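PDB 2QN0: neurotoxin from Clostridium botulinum, which probably acts as the zinc-dependent protease of a botulinum neurotoxin, cleaving SNARE proteins and thereby blocking neurotransmitter release. Local coordinates for residues Ser66-Tyr71 with Arg162-Asp167; Val379-Thr384 with Leu421-Pro426; Arg197-Tyr202 with Met221-Ile226; His25-Ala30 with Asp48-Asn53. All blocks are in the same frame, centred on the assembly; numbering follows the deposited sequence.

Contact 1: residues Ser66-Tyr71 with Arg162-Asp167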
loop_
_atom_site.group_PDB
_atom_site.type_symbol
_atom_site.label_atom_id
_atom_site.label_comp_id
_atom_site.label_asym_id
_atom_site.label_seq_id
_atom_site.Cartn_x
_atom_site.Cartn_y
_atom_site.Cartn_z
ATOM N N SER A 66 -12.674 -11.186 -16.698
ATOM C CA SER A 66 -12.081 -12.355 -16.059
ATOM C C SER A 66 -10.973 -12.921 -16.948
ATOM O O SER A 66 -10.645 -12.335 -17.980
ATOM C CB SER A 66 -13.167 -13.408 -15.815
ATOM O OG SER A 66 -14.160 -12.921 -14.930
ATOM N N PRO A 67 -10.380 -14.069 -16.571
ATOM C CA PRO A 67 -10.597 -14.937 -15.405
ATOM C C PRO A 67 -10.475 -14.223 -14.061
ATOM O O PRO A 67 -10.935 -14.728 -13.038
ATOM C CB PRO A 67 -9.528 -16.011 -15.578
ATOM C CG PRO A 67 -9.396 -16.110 -17.058
ATOM C CD PRO A 67 -9.368 -14.660 -17.464
ATOM N N LYS A 68 -9.847 -13.051 -14.075
ATOM C CA LYS A 68 -9.646 -12.256 -12.869
ATOM C C LYS A 68 -10.872 -12.274 -11.959
ATOM O O LYS A 68 -11.962 -11.863 -12.364
ATOM C CB LYS A 68 -9.316 -10.813 -13.256
ATOM C CG LYS A 68 -8.785 -9.951 -12.122
ATOM C CD LYS A 68 -7.428 -10.444 -11.641
ATOM C CE LYS A 68 -6.769 -9.426 -10.726
ATOM N NZ LYS A 68 -7.631 -9.093 -9.560
ATOM N N SER A 69 -10.690 -12.756 -10.734
ATOM C CA SER A 69 -11.781 -12.817 -9.765
ATOM C C SER A 69 -12.228 -11.404 -9.418
ATOM O O SER A 69 -11.397 -10.524 -9.181
ATOM C CB SER A 69 -11.324 -13.533 -8.491
ATOM O OG SER A 69 -10.912 -14.860 -8.767
ATOM N N GLY A 70 -13.540 -11.187 -9.387
ATOM C CA GLY A 70 -14.054 -9.866 -9.072
ATOM C C GLY A 70 -15.290 -9.860 -8.190
ATOM O O GLY A 70 -16.031 -10.842 -8.118
ATOM N N TYR A 71 -15.498 -8.738 -7.512
ATOM C CA TYR A 71 -16.641 -8.541 -6.628
ATOM C C TYR A 71 -17.060 -7.097 -6.847
ATOM O O TYR A 71 -16.287 -6.176 -6.577
ATOM C CB TYR A 71 -16.233 -8.749 -5.169
ATOM C CG TYR A 71 -17.373 -8.591 -4.187
ATOM C CD1 TYR A 71 -18.180 -9.674 -3.845
ATOM C CD2 TYR A 71 -17.655 -7.353 -3.613
ATOM C CE1 TYR A 71 -19.241 -9.529 -2.952
ATOM C CE2 TYR A 71 -18.717 -7.196 -2.719
ATOM C CZ TYR A 71 -19.502 -8.289 -2.395
ATOM O OH TYR A 71 -20.544 -8.143 -1.507
ATOM N N ARG A 162 -11.479 0.318 -5.699
ATOM C CA ARG A 162 -11.829 0.897 -6.983
ATOM C C ARG A 162 -13.018 0.054 -7.443
ATOM O O ARG A 162 -13.762 -0.465 -6.607
ATOM C CB ARG A 162 -10.670 0.771 -7.971
ATOM C CG ARG A 162 -9.395 1.500 -7.537
ATOM C CD ARG A 162 -8.466 1.681 -8.728
ATOM N NE ARG A 162 -7.176 2.277 -8.381
ATOM C CZ ARG A 162 -6.305 2.721 -9.284
ATOM N NH1 ARG A 162 -6.590 2.637 -10.578
ATOM N NH2 ARG A 162 -5.149 3.243 -8.902
ATOM N N GLU A 163 -13.190 -0.106 -8.752
ATOM C CA GLU A 163 -14.309 -0.889 -9.275
ATOM C C GLU A 163 -14.393 -2.311 -8.712
ATOM O O GLU A 163 -15.439 -2.717 -8.199
ATOM C CB GLU A 163 -14.257 -0.939 -10.808
ATOM C CG GLU A 163 -14.623 0.376 -11.502
ATOM C CD GLU A 163 -13.491 1.394 -11.524
ATOM O OE1 GLU A 163 -12.413 1.115 -10.961
ATOM O OE2 GLU A 163 -13.681 2.482 -12.115
ATOM N N ASN A 164 -13.302 -3.067 -8.809
ATOM C CA ASN A 164 -13.276 -4.439 -8.300
ATOM C C ASN A 164 -12.853 -4.427 -6.833
ATOM O O ASN A 164 -11.689 -4.190 -6.511
ATOM C CB ASN A 164 -12.301 -5.292 -9.123
ATOM C CG ASN A 164 -12.345 -6.761 -8.744
ATOM O OD1 ASN A 164 -12.953 -7.138 -7.744
ATOM N ND2 ASN A 164 -11.683 -7.600 -9.538
ATOM N N ILE A 165 -13.806 -4.692 -5.946
ATOM C CA ILE A 165 -13.559 -4.678 -4.512
ATOM C C ILE A 165 -12.516 -5.673 -4.009
ATOM O O ILE A 165 -11.869 -5.426 -2.993
ATOM C CB ILE A 165 -14.894 -4.866 -3.743
ATOM C CG1 ILE A 165 -15.790 -3.650 -4.003
ATOM C CG2 ILE A 165 -14.644 -5.031 -2.250
ATOM C CD1 ILE A 165 -17.188 -3.758 -3.411
ATOM N N ILE A 166 -12.331 -6.788 -4.709
ATOM C CA ILE A 166 -11.340 -7.757 -4.250
ATOM C C ILE A 166 -10.030 -7.727 -5.028
ATOM O O ILE A 166 -9.309 -8.724 -5.089
ATOM C CB ILE A 166 -11.903 -9.198 -4.244
ATOM C CG1 ILE A 166 -12.448 -9.567 -5.623
ATOM C CG2 ILE A 166 -12.981 -9.317 -3.178
ATOM C CD1 ILE A 166 -12.920 -11.011 -5.726
ATOM N N ASP A 167 -9.721 -6.575 -5.615
ATOM C CA ASP A 167 -8.475 -6.404 -6.360
ATOM C C ASP A 167 -7.753 -5.163 -5.831
ATOM O O ASP A 167 -7.699 -4.130 -6.495
ATOM C CB ASP A 167 -8.755 -6.262 -7.860
ATOM C CG ASP A 167 -7.482 -6.219 -8.693
ATOM O OD1 ASP A 167 -6.462 -6.788 -8.251
ATOM O OD2 ASP A 167 -7.501 -5.631 -9.795
HETATM O O HOH W 1 -9.100 -10.163 -7.723
#
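The side-chain amide of Asn164 lies against the backbone of Ser69-Tyr71 and reads it with both ends. Its ND2 donates to Ser69 O at 3.0 Å, almost straight (170°) and within the amide plane. OD1 accepts from Tyr71 N at 3.0 Å. With CG anti to the backbone N (chi1 -174°), the same oxygen also takes Ile166 N, closing an Asx turn; the two N-H groups come from opposite faces of the amide, each well above the carbonyl plane, which limits its rotation. Ile165 N bonds to Tyr71 O, and Ile165 CD1 packs at the edge of the tyrosine ring, 3.6 Å from CD2. Ile166 CD1 lies 3.6 Å from Gly70 C, its CG2 3.9 Å from Tyr71 CB. A water ties Lys68 NZ to Ser69 O and Ile166 O. The Asn164 amide, with the Ile165 N bond, helps join two loops lacking regular strands; the salt bridge of Lys68 NZ with Asp167 OD1 (2.9 Å) probably offsets the charge of that aspartate side chain, about 8 Å from the zinc ion.

Contact 2: residues Val379-Thr384 with Leu421-Pro426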
loop_
_atom_site.group_PDB
_atom_site.type_symbol
_atom_site.label_atom_id
_atom_site.label_comp_id
_atom_site.label_asym_id
_atom_site.label_seq_id
_atom_site.Cartn_x
_atom_site.Cartn_y
_atom_site.Cartn_z
ATOM N N VAL A 379 -7.255 -19.692 -5.552
ATOM C CA VAL A 379 -8.148 -19.091 -4.574
ATOM C C VAL A 379 -9.559 -19.644 -4.678
ATOM O O VAL A 379 -9.939 -20.239 -5.688
ATOM C CB VAL A 379 -8.184 -17.553 -4.717
ATOM C CG1 VAL A 379 -6.785 -16.985 -4.490
ATOM C CG2 VAL A 379 -8.698 -17.161 -6.093
ATOM N N TYR A 380 -10.328 -19.455 -3.617
ATOM C CA TYR A 380 -11.700 -19.938 -3.569
ATOM C C TYR A 380 -12.627 -18.758 -3.339
ATOM O O TYR A 380 -12.262 -17.620 -3.626
ATOM C CB TYR A 380 -11.835 -20.965 -2.445
ATOM C CG TYR A 380 -10.910 -22.145 -2.622
ATOM C CD1 TYR A 380 -11.209 -23.159 -3.530
ATOM C CD2 TYR A 380 -9.716 -22.230 -1.908
ATOM C CE1 TYR A 380 -10.339 -24.233 -3.722
ATOM C CE2 TYR A 380 -8.840 -23.295 -2.094
ATOM C CZ TYR A 380 -9.156 -24.293 -3.000
ATOM O OH TYR A 380 -8.291 -25.348 -3.178
ATOM N N THR A 381 -13.828 -19.011 -2.829
ATOM C CA THR A 381 -14.756 -17.912 -2.600
ATOM C C THR A 381 -14.245 -17.034 -1.465
ATOM O O THR A 381 -13.884 -17.532 -0.402
ATOM C CB THR A 381 -16.167 -18.421 -2.238
ATOM O OG1 THR A 381 -16.618 -19.329 -3.249
ATOM C CG2 THR A 381 -17.143 -17.255 -2.157
ATOM N N PRO A 382 -14.192 -15.713 -1.686
ATOM C CA PRO A 382 -13.720 -14.776 -0.663
ATOM C C PRO A 382 -14.655 -14.773 0.541
ATOM O O PRO A 382 -15.848 -15.056 0.409
ATOM C CB PRO A 382 -13.739 -13.429 -1.390
ATOM C CG PRO A 382 -13.591 -13.802 -2.832
ATOM C CD PRO A 382 -14.479 -15.007 -2.946
ATOM N N VAL A 383 -14.110 -14.460 1.709
ATOM C CA VAL A 383 -14.910 -14.399 2.927
ATOM C C VAL A 383 -14.701 -13.051 3.599
ATOM O O VAL A 383 -13.786 -12.305 3.251
ATOM C CB VAL A 383 -14.523 -15.515 3.936
ATOM C CG1 VAL A 383 -14.838 -16.885 3.346
ATOM C CG2 VAL A 383 -13.046 -15.417 4.298
ATOM N N THR A 384 -15.573 -12.726 4.544
ATOM C CA THR A 384 -15.440 -11.482 5.279
ATOM C C THR A 384 -15.837 -11.757 6.722
ATOM O O THR A 384 -16.241 -12.871 7.062
ATOM C CB THR A 384 -16.313 -10.356 4.679
ATOM O OG1 THR A 384 -15.975 -9.113 5.306
ATOM C CG2 THR A 384 -17.797 -10.640 4.889
ATOM N N LEU A 421 -16.350 -16.360 10.150
ATOM C CA LEU A 421 -15.982 -16.121 8.758
ATOM C C LEU A 421 -17.153 -16.503 7.863
ATOM O O LEU A 421 -17.681 -17.610 7.967
ATOM C CB LEU A 421 -14.761 -16.967 8.381
ATOM C CG LEU A 421 -13.473 -16.736 9.172
ATOM C CD1 LEU A 421 -12.430 -17.778 8.774
ATOM C CD2 LEU A 421 -12.956 -15.326 8.904
ATOM N N ARG A 422 -17.568 -15.594 6.987
ATOM C CA ARG A 422 -18.677 -15.887 6.086
ATOM C C ARG A 422 -18.332 -15.575 4.636
ATOM O O ARG A 422 -17.606 -14.624 4.353
ATOM C CB ARG A 422 -19.927 -15.097 6.497
ATOM C CG ARG A 422 -19.734 -13.591 6.546
ATOM C CD ARG A 422 -21.047 -12.863 6.827
ATOM N NE ARG A 422 -20.864 -11.412 6.887
ATOM C CZ ARG A 422 -20.308 -10.764 7.907
ATOM N NH1 ARG A 422 -19.881 -11.431 8.971
ATOM N NH2 ARG A 422 -20.165 -9.446 7.857
ATOM N N LYS A 423 -18.839 -16.388 3.714
ATOM C CA LYS A 423 -18.582 -16.152 2.301
ATOM C C LYS A 423 -19.228 -14.819 1.946
ATOM O O LYS A 423 -20.280 -14.476 2.487
ATOM C CB LYS A 423 -19.193 -17.265 1.444
ATOM C CG LYS A 423 -18.558 -18.631 1.636
ATOM C CD LYS A 423 -19.158 -19.647 0.674
ATOM C CE LYS A 423 -18.664 -21.054 0.970
ATOM N NZ LYS A 423 -17.183 -21.153 0.898
ATOM N N VAL A 424 -18.599 -14.063 1.051
ATOM C CA VAL A 424 -19.148 -12.774 0.647
ATOM C C VAL A 424 -20.404 -12.988 -0.191
ATOM O O VAL A 424 -20.642 -14.086 -0.691
ATOM C CB VAL A 424 -18.126 -11.958 -0.184
ATOM C CG1 VAL A 424 -16.855 -11.737 0.624
ATOM C CG2 VAL A 424 -17.822 -12.677 -1.490
ATOM N N ASN A 425 -21.211 -11.940 -0.333
ATOM C CA ASN A 425 -22.435 -12.021 -1.128
ATOM C C ASN A 425 -22.090 -12.553 -2.520
ATOM O O ASN A 425 -21.245 -11.992 -3.214
ATOM C CB ASN A 425 -23.081 -10.640 -1.248
ATOM C CG ASN A 425 -23.463 -10.056 0.100
ATOM O OD1 ASN A 425 -24.275 -10.626 0.829
ATOM N ND2 ASN A 425 -22.877 -8.912 0.438
ATOM N N PRO A 426 -22.748 -13.642 -2.945
ATOM C CA PRO A 426 -22.489 -14.238 -4.260
ATOM C C PRO A 426 -22.914 -13.395 -5.461
ATOM O O PRO A 426 -22.321 -13.498 -6.535
ATOM C CB PRO A 426 -23.246 -15.560 -4.186
ATOM C CG PRO A 426 -24.422 -15.211 -3.330
ATOM C CD PRO A 426 -23.788 -14.397 -2.223
HETATM O O HOH W 2 -14.808 -19.871 0.585
HETATM O O HOH W 3 -15.206 -21.742 -1.154
#
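Thr384 CG2 meets the guanidinium of Arg422 because both residues turn a branch between the backbone N and the carbonyl carbon: the threonine methyl does so with OG1 anti to N (chi1 -171°), and the arginine CG with chi1 57°. From CG the arginine runs extended to NE, so the methyl lies over one face of the guanidinium, offset toward its rim and 3.7 Å from NE. The polar ends go elsewhere, Thr384 OG1 to Arg197 O and Arg422 NH2 to Asn386. Beneath this pair the backbones form a short antiparallel ladder. Thr384 and Arg422 are its hydrogen-bonded pair, with Thr384 N to Arg422 O at 2.8 Å and Arg422 N to Thr384 O at 3.0 Å. Val383 and Lys423 form the adjoining non-hydrogen-bonded pair, and one further backbone bond, Val424 N to Pro382 O, follows. Both Val424 methyls lie against that carbonyl oxygen, CG1 3.5 Å from Pro382 O. At the outer end, Lys423 NZ donates to a water that in turn donates to Thr381 O. This two-stranded ribbon joins the C-terminal segment to 379-384. Backbone bonds carry the register, while the threonine methyl packs on a guanidinium face and leaves NH2 for Asn386.

Contact 3: residues Arg197-Tyr202 with Met221-Ile226; sequences RFMLTY and MDPILI
Met199 and Met221 lie where the segment 197-202 passes the start of the helix 223-238, which carries the zinc ligands His229 and His233 in the HExxH motif of this metalloprotease clan. Met199 SD packs against the Pro223 ring, 3.7 Å from CG, and comes within 3.3 Å of Met221 O; Met199 CG lies 4.2 Å from Ile226 CD1. That Ile226 methyl is also 3.8 Å from Phe198 O. The side chain of Met221 packs alongside: chi1 -89° and chi2 near anti (-170°) carry its SD to 4.0 Å from Leu200 CD2, while Met221 CG lies 3.6 Å from Tyr202 CE2, the Tyr202 and Met221 side chains crossing at about a right angle. Helix 80-97 adds Leu93 against Pro223, and Glu360 of helix 360-366 touches Met221. Toward the polar edge, Met221 N donates to Leu200 O at 2.9 Å, tying the chain just before the helix to Leu200. Asp222 is the N-cap, its carboxylate also engaged by Arg96 and Tyr393; its OD1 accepts from Ile224 N at 3.0 Å, met on the anti side.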
loop_
_atom_site.group_PDB
_atom_site.type_symbol
_atom_site.label_atom_id
_atom_site.label_comp_id
_atom_site.label_asym_id
_atom_site.label_seq_id
_atom_site.Cartn_x
_atom_site.Cartn_y
_atom_site.Cartn_z
ATOM N N ARG A 197 -11.166 -6.208 4.766
ATOM C CA ARG A 197 -12.121 -7.177 5.310
ATOM C C ARG A 197 -12.623 -8.172 4.269
ATOM O O ARG A 197 -13.255 -9.166 4.616
ATOM C CB ARG A 197 -13.307 -6.484 6.005
ATOM C CG ARG A 197 -14.432 -5.990 5.123
ATOM C CD ARG A 197 -15.620 -5.596 6.012
ATOM N NE ARG A 197 -16.709 -4.957 5.276
ATOM C CZ ARG A 197 -17.594 -5.604 4.523
ATOM N NH1 ARG A 197 -17.530 -6.920 4.400
ATOM N NH2 ARG A 197 -18.545 -4.929 3.890
ATOM N N PHE A 198 -12.357 -7.901 2.994
ATOM C CA PHE A 198 -12.743 -8.833 1.932
ATOM C C PHE A 198 -11.499 -9.697 1.761
ATOM O O PHE A 198 -10.540 -9.302 1.096
ATOM C CB PHE A 198 -13.076 -8.072 0.648
ATOM C CG PHE A 198 -14.426 -7.413 0.678
ATOM C CD1 PHE A 198 -15.550 -8.078 0.197
ATOM C CD2 PHE A 198 -14.584 -6.142 1.221
ATOM C CE1 PHE A 198 -16.813 -7.487 0.258
ATOM C CE2 PHE A 198 -15.843 -5.543 1.288
ATOM C CZ PHE A 198 -16.958 -6.219 0.805
ATOM N N MET A 199 -11.526 -10.876 2.374
ATOM C CA MET A 199 -10.378 -11.774 2.371
ATOM C C MET A 199 -10.320 -12.887 1.337
ATOM O O MET A 199 -11.285 -13.616 1.116
ATOM C CB MET A 199 -10.233 -12.401 3.759
ATOM C CG MET A 199 -10.128 -11.390 4.885
ATOM S SD MET A 199 -10.393 -12.165 6.487
ATOM C CE MET A 199 -12.184 -11.977 6.649
ATOM N N LEU A 200 -9.147 -13.018 0.729
ATOM C CA LEU A 200 -8.878 -14.047 -0.261
ATOM C C LEU A 200 -8.748 -15.369 0.498
ATOM O O LEU A 200 -8.246 -15.392 1.626
ATOM C CB LEU A 200 -7.573 -13.686 -0.986
ATOM C CG LEU A 200 -6.848 -14.621 -1.956
ATOM C CD1 LEU A 200 -5.956 -13.781 -2.876
ATOM C CD2 LEU A 200 -6.018 -15.636 -1.185
ATOM N N THR A 201 -9.222 -16.461 -0.100
ATOM C CA THR A 201 -9.138 -17.775 0.536
ATOM C C THR A 201 -8.253 -18.713 -0.283
ATOM O O THR A 201 -8.174 -18.590 -1.506
ATOM C CB THR A 201 -10.535 -18.405 0.715
ATOM O OG1 THR A 201 -11.207 -18.452 -0.549
ATOM C CG2 THR A 201 -11.366 -17.574 1.696
ATOM N N TYR A 202 -7.607 -19.655 0.396
ATOM C CA TYR A 202 -6.680 -20.582 -0.254
ATOM C C TYR A 202 -6.517 -21.866 0.557
ATOM O O TYR A 202 -6.947 -21.937 1.709
ATOM C CB TYR A 202 -5.317 -19.895 -0.361
ATOM C CG TYR A 202 -4.856 -19.395 0.994
ATOM C CD1 TYR A 202 -4.168 -20.234 1.875
ATOM C CD2 TYR A 202 -5.236 -18.133 1.453
ATOM C CE1 TYR A 202 -3.885 -19.837 3.179
ATOM C CE2 TYR A 202 -4.958 -17.726 2.760
ATOM C CZ TYR A 202 -4.289 -18.585 3.616
ATOM O OH TYR A 202 -4.065 -18.215 4.924
ATOM N N MET A 221 -6.993 -15.107 4.278
ATOM C CA MET A 221 -5.798 -14.304 4.496
ATOM C C MET A 221 -6.141 -13.363 5.646
ATOM O O MET A 221 -7.274 -12.890 5.745
ATOM C CB MET A 221 -5.460 -13.458 3.263
ATOM C CG MET A 221 -4.559 -14.140 2.247
ATOM S SD MET A 221 -4.015 -12.947 1.010
ATOM C CE MET A 221 -2.771 -12.064 1.934
ATOM N N ASP A 222 -5.179 -13.107 6.524
ATOM C CA ASP A 222 -5.416 -12.181 7.621
ATOM C C ASP A 222 -5.414 -10.793 6.978
ATOM O O ASP A 222 -4.515 -10.461 6.198
ATOM C CB ASP A 222 -4.292 -12.273 8.656
ATOM C CG ASP A 222 -4.548 -11.399 9.878
ATOM O OD1 ASP A 222 -4.974 -10.241 9.702
ATOM O OD2 ASP A 222 -4.317 -11.869 11.013
ATOM N N PRO A 223 -6.431 -9.972 7.277
ATOM C CA PRO A 223 -6.520 -8.625 6.714
ATOM C C PRO A 223 -5.241 -7.794 6.819
ATOM O O PRO A 223 -4.972 -6.972 5.938
ATOM C CB PRO A 223 -7.673 -8.004 7.496
ATOM C CG PRO A 223 -8.579 -9.166 7.696
ATOM C CD PRO A 223 -7.624 -10.276 8.091
ATOM N N ILE A 224 -4.446 -7.982 7.874
ATOM C CA ILE A 224 -3.237 -7.170 7.965
ATOM C C ILE A 224 -2.233 -7.503 6.867
ATOM O O ILE A 224 -1.479 -6.632 6.448
ATOM C CB ILE A 224 -2.509 -7.265 9.339
ATOM C CG1 ILE A 224 -2.116 -8.708 9.654
ATOM C CG2 ILE A 224 -3.377 -6.644 10.432
ATOM C CD1 ILE A 224 -0.997 -8.806 10.676
ATOM N N LEU A 225 -2.220 -8.748 6.395
ATOM C CA LEU A 225 -1.278 -9.116 5.336
ATOM C C LEU A 225 -1.730 -8.568 3.991
ATOM O O LEU A 225 -0.907 -8.233 3.139
ATOM C CB LEU A 225 -1.093 -10.635 5.260
ATOM C CG LEU A 225 -0.308 -11.268 6.419
ATOM C CD1 LEU A 225 0.270 -12.600 5.966
ATOM C CD2 LEU A 225 0.821 -10.358 6.864
ATOM N N ILE A 226 -3.042 -8.475 3.799
ATOM C CA ILE A 226 -3.576 -7.926 2.563
ATOM C C ILE A 226 -3.134 -6.463 2.498
ATOM O O ILE A 226 -2.688 -5.974 1.456
ATOM C CB ILE A 226 -5.121 -8.005 2.544
ATOM C CG1 ILE A 226 -5.565 -9.471 2.596
ATOM C CG2 ILE A 226 -5.665 -7.324 1.295
ATOM C CD1 ILE A 226 -7.080 -9.666 2.624
#

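Contact 4: residues His25-Ala30 with Asp48-Asn53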
loop_
_atom_site.group_PDB
_atom_site.type_symbol
_atom_site.label_atom_id
_atom_site.label_comp_id
_atom_site.label_asym_id
_atom_site.label_seq_id
_atom_site.Cartn_x
_atom_site.Cartn_y
_atom_site.Cartn_z
ATOM N N HIS A 25 -7.439 15.617 -7.106
ATOM C CA HIS A 25 -7.470 15.819 -8.551
ATOM C C HIS A 25 -7.203 14.501 -9.267
ATOM O O HIS A 25 -6.698 14.487 -10.388
ATOM C CB HIS A 25 -6.424 16.854 -8.973
ATOM C CG HIS A 25 -6.666 18.218 -8.410
ATOM N ND1 HIS A 25 -7.790 18.957 -8.710
ATOM C CD2 HIS A 25 -5.944 18.968 -7.545
ATOM C CE1 HIS A 25 -7.750 20.102 -8.053
ATOM N NE2 HIS A 25 -6.640 20.134 -7.339
ATOM N N LEU A 26 -7.550 13.393 -8.617
ATOM C CA LEU A 26 -7.332 12.072 -9.199
ATOM C C LEU A 26 -8.527 11.129 -9.110
ATOM O O LEU A 26 -8.613 10.167 -9.872
ATOM C CB LEU A 26 -6.124 11.403 -8.538
ATOM C CG LEU A 26 -4.749 12.001 -8.853
ATOM C CD1 LEU A 26 -3.713 11.437 -7.900
ATOM C CD2 LEU A 26 -4.376 11.696 -10.301
ATOM N N ASN A 27 -9.451 11.398 -8.190
ATOM C CA ASN A 27 -10.612 10.523 -8.026
ATOM C C ASN A 27 -11.766 10.939 -8.934
ATOM O O ASN A 27 -12.475 11.906 -8.648
ATOM C CB ASN A 27 -11.074 10.532 -6.563
ATOM C CG ASN A 27 -12.053 9.416 -6.255
ATOM O OD1 ASN A 27 -12.490 8.692 -7.151
ATOM N ND2 ASN A 27 -12.409 9.273 -4.979
ATOM N N THR A 28 -11.958 10.200 -10.024
ATOM C CA THR A 28 -13.024 10.516 -10.975
ATOM C C THR A 28 -14.418 10.329 -10.385
ATOM O O THR A 28 -15.411 10.750 -10.975
ATOM C CB THR A 28 -12.910 9.658 -12.255
ATOM O OG1 THR A 28 -13.093 8.275 -11.928
ATOM C CG2 THR A 28 -11.549 9.848 -12.900
ATOM N N LEU A 29 -14.494 9.692 -9.222
ATOM C CA LEU A 29 -15.774 9.471 -8.555
ATOM C C LEU A 29 -16.144 10.653 -7.663
ATOM O O LEU A 29 -17.298 10.793 -7.251
ATOM C CB LEU A 29 -15.714 8.203 -7.700
ATOM C CG LEU A 29 -15.755 6.848 -8.409
ATOM C CD1 LEU A 29 -15.357 5.746 -7.439
ATOM C CD2 LEU A 29 -17.154 6.597 -8.949
ATOM N N ALA A 30 -15.169 11.504 -7.367
ATOM C CA ALA A 30 -15.403 12.648 -6.490
ATOM C C ALA A 30 -15.697 13.944 -7.234
ATOM O O ALA A 30 -14.929 14.364 -8.099
ATOM C CB ALA A 30 -14.208 12.842 -5.565
ATOM N N ASP A 48 -13.278 6.623 0.942
ATOM C CA ASP A 48 -14.201 6.686 -0.194
ATOM C C ASP A 48 -13.797 5.709 -1.295
ATOM O O ASP A 48 -12.650 5.261 -1.348
ATOM C CB ASP A 48 -14.196 8.077 -0.838
ATOM C CG ASP A 48 -14.579 9.185 0.114
ATOM O OD1 ASP A 48 -15.078 8.901 1.224
ATOM O OD2 ASP A 48 -14.382 10.357 -0.274
ATOM N N ARG A 49 -14.736 5.391 -2.182
ATOM C CA ARG A 49 -14.426 4.527 -3.315
ATOM C C ARG A 49 -13.555 5.415 -4.206
ATOM O O ARG A 49 -13.710 6.639 -4.208
ATOM C CB ARG A 49 -15.705 4.099 -4.049
ATOM C CG ARG A 49 -16.604 3.170 -3.237
ATOM C CD ARG A 49 -15.899 1.852 -2.900
ATOM N NE ARG A 49 -15.735 0.991 -4.074
ATOM C CZ ARG A 49 -16.705 0.246 -4.596
ATOM N NH1 ARG A 49 -17.914 0.248 -4.047
ATOM N NH2 ARG A 49 -16.468 -0.507 -5.666
ATOM N N PHE A 50 -12.645 4.802 -4.959
ATOM C CA PHE A 50 -11.710 5.541 -5.806
ATOM C C PHE A 50 -11.684 5.002 -7.235
ATOM O O PHE A 50 -11.768 3.798 -7.451
ATOM C CB PHE A 50 -10.303 5.429 -5.191
ATOM C CG PHE A 50 -9.232 6.199 -5.926
ATOM C CD1 PHE A 50 -9.067 7.565 -5.720
ATOM C CD2 PHE A 50 -8.359 5.543 -6.791
ATOM C CE1 PHE A 50 -8.045 8.270 -6.360
ATOM C CE2 PHE A 50 -7.332 6.240 -7.438
ATOM C CZ PHE A 50 -7.175 7.607 -7.221
ATOM N N SER A 51 -11.566 5.896 -8.209
ATOM C CA SER A 51 -11.499 5.471 -9.601
ATOM C C SER A 51 -10.644 6.408 -10.436
ATOM O O SER A 51 -10.514 7.594 -10.127
ATOM C CB SER A 51 -12.897 5.381 -10.216
ATOM O OG SER A 51 -12.814 4.976 -11.575
ATOM N N ARG A 52 -10.052 5.856 -11.490
ATOM C CA ARG A 52 -9.216 6.622 -12.403
ATOM C C ARG A 52 -9.842 6.625 -13.794
ATOM O O ARG A 52 -9.313 7.237 -14.720
ATOM C CB ARG A 52 -7.811 6.015 -12.467
ATOM C CG ARG A 52 -7.002 6.195 -11.186
ATOM C CD ARG A 52 -6.729 7.670 -10.945
ATOM N NE ARG A 52 -5.994 8.247 -12.065
ATOM C CZ ARG A 52 -6.362 9.343 -12.717
ATOM N NH1 ARG A 52 -7.462 9.996 -12.363
ATOM N NH2 ARG A 52 -5.633 9.782 -13.733
ATOM N N ASN A 53 -10.975 5.944 -13.932
ATOM C CA ASN A 53 -11.669 5.872 -15.217
ATOM C C ASN A 53 -12.660 7.015 -15.408
ATOM O O ASN A 53 -13.403 7.366 -14.490
ATOM C CB ASN A 53 -12.419 4.543 -15.344
ATOM C CG ASN A 53 -11.494 3.346 -15.346
ATOM O OD1 ASN A 53 -10.559 3.269 -16.146
ATOM N ND2 ASN A 53 -11.754 2.398 -14.454
#
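Asn27 faces Phe50 and Ser51 from an Asx turn, which here overlaps a type I beta turn running from Asn27 to Ala30. Along its side chain, CB rests 3.7 Å from Phe50 CD1, and CG, placed anti to the backbone N (chi1 -167°), stays against the same ring atom, with amide and ring planes 46° apart. OD1 accepts from Ser51 N at 3.1 Å and, from the opposite face, from Leu29 N, which closes the Asx turn. ND2 donates in the carbonyl plane to a lone pair of Arg49 O at 3.0 Å, and bonds to Glu34 as well, so the amide is gripped at both ends. Within the turn, Thr28 N meets Ser51 O, and Leu29 CD1 packs 3.8 Å from Arg49 CB. Ser51 OG accepts from Asn53 N, an ST turn, and bonds to Glu163. At the exposed end, Arg52 folds back, bent at chi2 and chi3: Leu26 CD2 lies over the centre of its guanidinium, while NH1 donates to Leu26 O at 2.7 Å. Both loops lead off strands of the large mixed sheet. The last link is from Thr28 OG1, which donates to Asn53 O at 2.7 Å from above the carbonyl plane.

In the fold
From the N terminus, contact 4 comes first, closing a short loop that spans strands 34-38 and 43-46 of the mixed sheet. Contact 1 then closes a longer loop between 66-71 and 162-167, enclosing helices 80-97 and 101-112. Contact 3 follows at the start of the zinc-binding helix, and contact 2 closes last, near the C terminus. All four lie in series; none nests or crosses. Space nevertheless links them: Arg162 O of contact 1 bonds Arg49 NH2 of contact 4, Tyr71 packs on Val424 of contact 2, and Phe198 of contact 3 packs on Tyr71 and Ile165. Contacts 2 and 3 share backbone bonding between Val383 and Met199, joining the C-terminal ribbon to the catalytic helix region.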